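Local structure of Pgp2 (Campylobacter jejuni subsp. jejuni, 6XJ6) at residues 39-44 and 149-154; 120-123 and 127-130; 181-186 and 267-272. The protein probably trims peptidoglycan as an LD-carboxypeptidase of the YkuD family and, through peptidoglycan binding by its NTF2-like domain, directs the helical shape of the cell. One frame throughout, in Å; residues are numbered along the deposited sequence. Where two conformers were deposited one is given.

Overall arrangement
Interactions 1 and 2 belong to the L,D-transpeptidase catalytic domain and interaction 3 to the NTF2-like domain; neither of the first two touches the third. Interactions 1 and 3 are buried and join a helix to a sheet strand, 38-45 with 141-151 and 170-188 with 263-275; their centres lie about 28 Å apart, on opposite sides of the chain's centre. Interaction 2 is a partly buried contact inside one loop, near the predicted active site. All three meet across apolar groups. Branched aliphatic chains serve in interaction 1, whereas a leucine methyl lies over an aromatic face in interactions 2 and 3, tyrosine in the loop and tryptophan in the helix.

Interaction 1 of 3, residues 39-44 and 149-154; sequences LRVYSY and QVVQDK
Val41 of strand 38-45 meets Val150 and Val151 at the end of helix 141-151 through methyl groups. The main touch joins Val41 CG1 to Val150 CG1 at 3.6 Å, and the same Val150 methyl also lies 4.0 Å from Val41 CB. In both residues CG1 stands anti to the backbone N (chi1 -176° in Val41, 168° in Val150), which brings the matching branches together as the two valines run antiparallel alongside one another. Val151 adds a looser touch, its CG1 4.4 Å from Val41 CG1.

The two segments meet through apolar atoms alone; the hydrogen bonds near the contact run within 149-154 or to neighbouring strands. The chain leaves the helix at Gln152 and reverses in a type II turn from Val151 to Lys154, closed by a weak hydrogen bond from Lys154 N to Val151 O. The turn directs the fully extended Lys154 side chain back along the helix end, where NZ donates to Val150 O at 3.1 Å, in the carbonyl plane and with a C=O...N angle of 151°. NZ also forms a long, weak ion pair with Asp52 of strand 48-56.

Phe147, one turn earlier on the helix, packs on Val41 too, and the backbone of Val41 is hydrogen-bonded to strand 48-56. The chemistry is thus divided: a small patch of valine methyls joins the helix end to the sheet of the catalytic domain, while the ammonium group of Lys154 reaches Val150 O and its own backbone N turns to Val151 O.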
# COMPACT_ATOMS: atom_id res chain seq x y z
N LEU A 39 -6.45 16.20 5.45
CA LEU A 39 -6.55 14.78 5.76
C LEU A 39 -8.02 14.42 5.84
O LEU A 39 -8.81 15.12 6.49
CB LEU A 39 -5.85 14.45 7.09
CG LEU A 39 -5.87 12.98 7.53
CD1 LEU A 39 -4.62 12.66 8.36
CD2 LEU A 39 -7.13 12.64 8.34
N ARG A 40 -8.40 13.34 5.16
CA ARG A 40 -9.76 12.83 5.19
C ARG A 40 -9.71 11.34 5.49
O ARG A 40 -8.74 10.66 5.15
CB ARG A 40 -10.47 13.06 3.84
CG ARG A 40 -10.79 14.52 3.58
CD ARG A 40 -11.11 14.82 2.12
NE ARG A 40 -11.59 16.19 1.99
CZ ARG A 40 -11.56 16.91 0.87
NH1 ARG A 40 -11.08 16.40 -0.25
NH2 ARG A 40 -12.03 18.15 0.88
N VAL A 41 -10.73 10.84 6.17
CA VAL A 41 -10.90 9.41 6.37
C VAL A 41 -12.14 8.98 5.61
O VAL A 41 -13.23 9.53 5.81
CB VAL A 41 -11.00 9.01 7.85
CG1 VAL A 41 -11.07 7.49 7.96
CG2 VAL A 41 -9.81 9.54 8.63
N TYR A 42 -11.97 7.99 4.75
CA TYR A 42 -13.06 7.44 3.97
C TYR A 42 -13.30 5.99 4.37
O TYR A 42 -12.35 5.23 4.53
CB TYR A 42 -12.72 7.45 2.49
CG TYR A 42 -12.65 8.82 1.88
CD1 TYR A 42 -13.79 9.46 1.42
CD2 TYR A 42 -11.43 9.47 1.76
CE1 TYR A 42 -13.72 10.71 0.86
CE2 TYR A 42 -11.36 10.73 1.20
CZ TYR A 42 -12.50 11.34 0.75
OH TYR A 42 -12.43 12.59 0.18
N SER A 43 -14.57 5.63 4.54
CA SER A 43 -14.95 4.24 4.69
C SER A 43 -15.31 3.67 3.32
O SER A 43 -15.92 4.36 2.50
CB SER A 43 -16.15 4.11 5.63
OG SER A 43 -17.27 4.79 5.12
N TYR A 44 -14.90 2.43 3.09
CA TYR A 44 -15.23 1.71 1.87
C TYR A 44 -16.07 0.51 2.28
O TYR A 44 -15.62 -0.30 3.10
CB TYR A 44 -13.95 1.23 1.18
CG TYR A 44 -14.15 0.35 -0.03
CD1 TYR A 44 -14.41 -1.01 0.10
CD2 TYR A 44 -14.05 0.87 -1.32
CE1 TYR A 44 -14.57 -1.82 -1.01
CE2 TYR A 44 -14.20 0.07 -2.43
CZ TYR A 44 -14.46 -1.27 -2.27
OH TYR A 44 -14.61 -2.07 -3.38
N GLN A 149 -12.36 7.60 16.92
CA GLN A 149 -13.62 6.88 16.82
C GLN A 149 -13.83 6.33 15.41
O GLN A 149 -14.35 5.22 15.24
CB GLN A 149 -14.77 7.81 17.21
CG GLN A 149 -14.75 8.23 18.67
CD GLN A 149 -15.79 9.28 18.99
OE1 GLN A 149 -16.46 9.80 18.10
NE2 GLN A 149 -15.94 9.59 20.28
N VAL A 150 -13.43 7.09 14.39
CA VAL A 150 -13.68 6.66 13.01
C VAL A 150 -12.79 5.49 12.63
O VAL A 150 -13.19 4.64 11.83
CB VAL A 150 -13.52 7.85 12.04
CG1 VAL A 150 -13.47 7.38 10.59
CG2 VAL A 150 -14.66 8.85 12.24
N VAL A 151 -11.56 5.42 13.16
CA VAL A 151 -10.64 4.35 12.78
C VAL A 151 -10.67 3.16 13.73
O VAL A 151 -10.10 2.11 13.41
CB VAL A 151 -9.19 4.86 12.63
CG1 VAL A 151 -9.10 5.97 11.58
CG2 VAL A 151 -8.62 5.33 13.98
N GLN A 152 -11.31 3.29 14.89
CA GLN A 152 -11.28 2.24 15.89
C GLN A 152 -11.83 0.93 15.33
O GLN A 152 -12.87 0.91 14.67
CB GLN A 152 -12.10 2.66 17.12
CG GLN A 152 -12.12 1.64 18.23
CD GLN A 152 -12.72 2.18 19.51
OE1 GLN A 152 -12.55 3.36 19.85
NE2 GLN A 152 -13.43 1.33 20.24
N ASP A 153 -11.09 -0.16 15.57
CA ASP A 153 -11.55 -1.52 15.29
C ASP A 153 -11.76 -1.79 13.80
O ASP A 153 -12.53 -2.68 13.43
CB ASP A 153 -12.81 -1.87 16.07
CG ASP A 153 -12.58 -1.90 17.57
OD1 ASP A 153 -11.44 -2.22 17.99
OD2 ASP A 153 -13.53 -1.62 18.33
N LYS A 154 -11.10 -1.03 12.94
CA LYS A 154 -11.21 -1.19 11.51
C LYS A 154 -9.85 -1.55 10.93
O LYS A 154 -8.80 -1.33 11.54
CB LYS A 154 -11.69 0.11 10.85
CG LYS A 154 -13.13 0.47 11.19
CD LYS A 154 -13.57 1.72 10.47
CE LYS A 154 -15.03 2.03 10.77
NZ LYS A 154 -15.47 3.31 10.14

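Interaction 2 of 3, residues 120-123 and 127-130; sequences GYPL and RLDE
Tyr121 and Leu128 face each other with CA atoms 7.2 Å apart, and Pro122 and Arg127 follow at 7.6 Å, two non-regular runs brought together by a short excursion of the same loop. Leu128 is the centre of the contact. Its CD1 methyl sits over one face of the Tyr121 ring, 3.9 Å from the centroid and 15° off the ring normal, a CH-pi contact displaced somewhat toward the rim at Tyr121 CD1. The other branch, CD2, rests against the proline ring, 3.8 Å from Pro122 CD. With CG anti to its carbonyl carbon (chi1 -68°), Leu128 points its branch toward the tyrosine and proline rings, and chi2 (177°) turns CD1 to the first and CD2 to the second. Its CD1 also lies 3.9 Å from the carbonyl O of Gly120, a simple van der Waals touch.

The loop runs between strands 117-119 and 137-138, parallel neighbours in a small sheet. Gly120 directly follows His119, the predicted proton donor/acceptor, and the Leu128 side chain lies about 8 Å from that of Cys136, the predicted nucleophile. Both Tyr121 and Leu128 pack on Ala138 of strand 137-138, and the tyrosine ring also meets Phe140 just ahead of helix 141-151.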
# COMPACT_ATOMS: atom_id res chain seq x y z
N GLY A 120 -1.17 14.40 17.68
CA GLY A 120 -1.70 15.71 17.97
C GLY A 120 -0.62 16.74 18.22
O GLY A 120 0.53 16.60 17.77
N TYR A 121 -1.00 17.79 18.94
CA TYR A 121 -0.14 18.92 19.23
C TYR A 121 0.33 18.87 20.68
O TYR A 121 -0.35 18.31 21.54
CB TYR A 121 -0.93 20.22 19.03
CG TYR A 121 -1.11 20.64 17.59
CD1 TYR A 121 -0.51 21.79 17.11
CD2 TYR A 121 -1.88 19.89 16.72
CE1 TYR A 121 -0.68 22.19 15.80
CE2 TYR A 121 -2.05 20.27 15.41
CZ TYR A 121 -1.44 21.43 14.95
OH TYR A 121 -1.61 21.82 13.65
N PRO A 122 1.49 19.47 20.97
CA PRO A 122 1.96 19.54 22.36
C PRO A 122 0.88 20.10 23.27
O PRO A 122 0.27 21.13 22.99
CB PRO A 122 3.16 20.48 22.27
CG PRO A 122 3.68 20.28 20.89
CD PRO A 122 2.46 20.07 20.04
N LEU A 123 0.64 19.39 24.37
CA LEU A 123 -0.39 19.80 25.31
C LEU A 123 -0.07 21.14 25.96
O LEU A 123 -0.98 21.80 26.49
CB LEU A 123 -0.58 18.73 26.39
CG LEU A 123 -0.98 17.34 25.90
CD1 LEU A 123 -1.06 16.38 27.07
CD2 LEU A 123 -2.31 17.37 25.16
N ARG A 127 3.89 25.59 19.37
CA ARG A 127 3.50 25.57 17.97
C ARG A 127 4.24 24.47 17.22
O ARG A 127 5.36 24.09 17.58
CB ARG A 127 3.79 26.90 17.30
CG ARG A 127 2.76 27.98 17.57
CD ARG A 127 2.89 29.14 16.59
NE ARG A 127 4.13 29.89 16.77
CZ ARG A 127 4.29 30.85 17.68
NH1 ARG A 127 5.45 31.49 17.77
NH2 ARG A 127 3.30 31.17 18.51
N LEU A 128 3.60 23.96 16.18
CA LEU A 128 4.21 23.01 15.26
C LEU A 128 4.39 23.68 13.91
O LEU A 128 3.77 24.70 13.60
CB LEU A 128 3.33 21.76 15.09
CG LEU A 128 3.18 20.82 16.29
CD1 LEU A 128 2.34 19.59 15.93
CD2 LEU A 128 4.54 20.39 16.83
N ASP A 129 5.28 23.10 13.11
CA ASP A 129 5.46 23.51 11.72
C ASP A 129 6.02 22.31 10.96
O ASP A 129 6.26 21.25 11.54
CB ASP A 129 6.35 24.75 11.61
CG ASP A 129 7.77 24.50 12.11
OD1 ASP A 129 8.28 23.37 12.00
OD2 ASP A 129 8.38 25.47 12.63
N GLU A 130 6.21 22.49 9.65
CA GLU A 130 6.61 21.37 8.81
C GLU A 130 7.96 20.79 9.18
O GLU A 130 8.27 19.66 8.79
CB GLU A 130 6.60 21.79 7.33
CG GLU A 130 7.50 22.98 7.03
CD GLU A 130 7.54 23.33 5.55
OE1 GLU A 130 7.16 22.48 4.72
OE2 GLU A 130 7.95 24.47 5.23

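Interaction 3 of 3, residues 181-186 and 267-272; sequences FTWKLA and GDKILY
Trp183 and Leu271 mark the closest backbone approach, yet their CA atoms are 11.7 Å apart: helix 170-188 stands well clear of strand 263-275, and long side chains bridge the distance. Trp183 and Leu271 point at each other across the gap. Trp183 CG is anti to the backbone N (chi1 167°), which carries the indole out from the helix toward the strand. There the CD1 methyl of Leu271 sits over one face of the six-membered ring, 4.2 Å from its centroid and 21° off the normal, a CH-pi contact offset toward the rim. The ring atom nearest that methyl is Trp183 CZ3, 3.9 Å from Leu271 CD1; the second methyl, Leu271 CD2, reaches Trp183 CH2 at 4.1 Å.

Lys269, two residues earlier on the strand, approaches differently. Its folded chain brings CE to the edge of the indole, near the ring plane, 4.4 Å from Trp183 CH2. The ammonium group turns to other partners, a salt bridge with Glu286 and a hydrogen bond to Gln287 O at the chain's C-terminus.

Trp183 NE1 hydrogen-bonds to Tyr199 OH, and the ring also meets Tyr195, in helix 192-196. Phe233 of strand 232-240 and Glu286 of strand 285-286 touch Trp183 as well, so the indole fills the interface between its own helix and the curled antiparallel sheet of the NTF2-like domain.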
# COMPACT_ATOMS: atom_id res chain seq x y z
N PHE A 181 -3.75 -13.14 -11.72
CA PHE A 181 -4.12 -14.55 -11.84
C PHE A 181 -3.36 -15.25 -12.96
O PHE A 181 -3.18 -16.48 -12.90
CB PHE A 181 -5.64 -14.69 -11.95
CG PHE A 181 -6.32 -14.56 -10.63
CD1 PHE A 181 -6.45 -15.65 -9.79
CD2 PHE A 181 -6.76 -13.33 -10.19
CE1 PHE A 181 -7.03 -15.53 -8.55
CE2 PHE A 181 -7.34 -13.20 -8.94
CZ PHE A 181 -7.48 -14.30 -8.13
N THR A 182 -2.90 -14.50 -13.96
CA THR A 182 -2.04 -15.08 -14.99
C THR A 182 -0.67 -15.40 -14.42
O THR A 182 -0.09 -16.45 -14.71
CB THR A 182 -1.92 -14.10 -16.16
OG1 THR A 182 -3.23 -13.81 -16.69
CG2 THR A 182 -1.04 -14.67 -17.27
N TRP A 183 -0.14 -14.49 -13.59
CA TRP A 183 1.10 -14.73 -12.88
C TRP A 183 0.97 -15.92 -11.93
O TRP A 183 1.86 -16.78 -11.86
CB TRP A 183 1.46 -13.45 -12.13
CG TRP A 183 2.53 -13.49 -11.07
CD1 TRP A 183 3.89 -13.49 -11.26
CD2 TRP A 183 2.33 -13.46 -9.66
NE1 TRP A 183 4.53 -13.49 -10.05
CE2 TRP A 183 3.59 -13.46 -9.05
CE3 TRP A 183 1.19 -13.43 -8.85
CZ2 TRP A 183 3.75 -13.44 -7.67
CZ3 TRP A 183 1.35 -13.42 -7.48
CH2 TRP A 183 2.62 -13.42 -6.90
N LYS A 184 -0.16 -16.01 -11.22
CA LYS A 184 -0.43 -17.15 -10.35
C LYS A 184 -0.40 -18.46 -11.13
O LYS A 184 0.19 -19.45 -10.68
CB LYS A 184 -1.79 -16.96 -9.67
CG LYS A 184 -2.22 -18.10 -8.76
CD LYS A 184 -3.61 -17.83 -8.21
CE LYS A 184 -4.14 -18.99 -7.38
NZ LYS A 184 -4.39 -20.20 -8.21
N LEU A 185 -1.05 -18.48 -12.29
CA LEU A 185 -1.08 -19.71 -13.09
C LEU A 185 0.32 -20.09 -13.55
O LEU A 185 0.67 -21.28 -13.58
CB LEU A 185 -2.01 -19.53 -14.29
CG LEU A 185 -2.15 -20.76 -15.19
CD1 LEU A 185 -2.77 -21.91 -14.42
CD2 LEU A 185 -2.98 -20.44 -16.42
N ALA A 186 1.12 -19.10 -13.93
CA ALA A 186 2.49 -19.39 -14.36
C ALA A 186 3.29 -20.03 -13.24
O ALA A 186 4.02 -21.00 -13.46
CB ALA A 186 3.16 -18.10 -14.84
N GLY A 267 -0.60 -17.48 4.31
CA GLY A 267 0.49 -16.53 4.41
C GLY A 267 0.12 -15.23 3.73
O GLY A 267 -0.62 -15.22 2.75
N ASP A 268 0.65 -14.14 4.27
CA ASP A 268 0.39 -12.81 3.72
C ASP A 268 1.33 -12.53 2.56
O ASP A 268 2.55 -12.68 2.68
CB ASP A 268 0.61 -11.74 4.80
CG ASP A 268 -0.15 -12.02 6.07
OD1 ASP A 268 0.48 -12.08 7.14
OD2 ASP A 268 -1.38 -12.19 6.00
N LYS A 269 0.76 -12.09 1.45
CA LYS A 269 1.51 -11.66 0.28
C LYS A 269 1.23 -10.20 -0.01
O LYS A 269 0.10 -9.72 0.16
CB LYS A 269 1.07 -12.46 -0.95
CG LYS A 269 1.40 -13.94 -0.90
CD LYS A 269 2.86 -14.23 -1.15
CE LYS A 269 3.30 -13.87 -2.57
NZ LYS A 269 4.75 -14.14 -2.76
N ILE A 270 2.26 -9.48 -0.46
CA ILE A 270 2.10 -8.11 -0.94
C ILE A 270 2.95 -7.94 -2.18
O ILE A 270 4.12 -8.35 -2.21
CB ILE A 270 2.50 -7.05 0.10
CG1 ILE A 270 1.89 -7.35 1.47
CG2 ILE A 270 2.08 -5.67 -0.40
CD1 ILE A 270 2.34 -6.39 2.57
N LEU A 271 2.36 -7.36 -3.22
CA LEU A 271 3.09 -6.93 -4.41
C LEU A 271 2.97 -5.42 -4.53
O LEU A 271 1.88 -4.86 -4.37
CB LEU A 271 2.51 -7.57 -5.67
CG LEU A 271 2.44 -9.10 -5.73
CD1 LEU A 271 1.76 -9.54 -7.02
CD2 LEU A 271 3.82 -9.71 -5.63
N TYR A 272 4.09 -4.77 -4.80
CA TYR A 272 4.12 -3.37 -5.22
C TYR A 272 4.44 -3.38 -6.70
O TYR A 272 5.45 -3.94 -7.11
CB TYR A 272 5.17 -2.59 -4.41
CG TYR A 272 4.81 -2.52 -2.94
CD1 TYR A 272 5.13 -3.56 -2.08
CD2 TYR A 272 4.09 -1.45 -2.43
CE1 TYR A 272 4.77 -3.53 -0.76
CE2 TYR A 272 3.73 -1.40 -1.09
CZ TYR A 272 4.07 -2.45 -0.26
OH TYR A 272 3.69 -2.42 1.06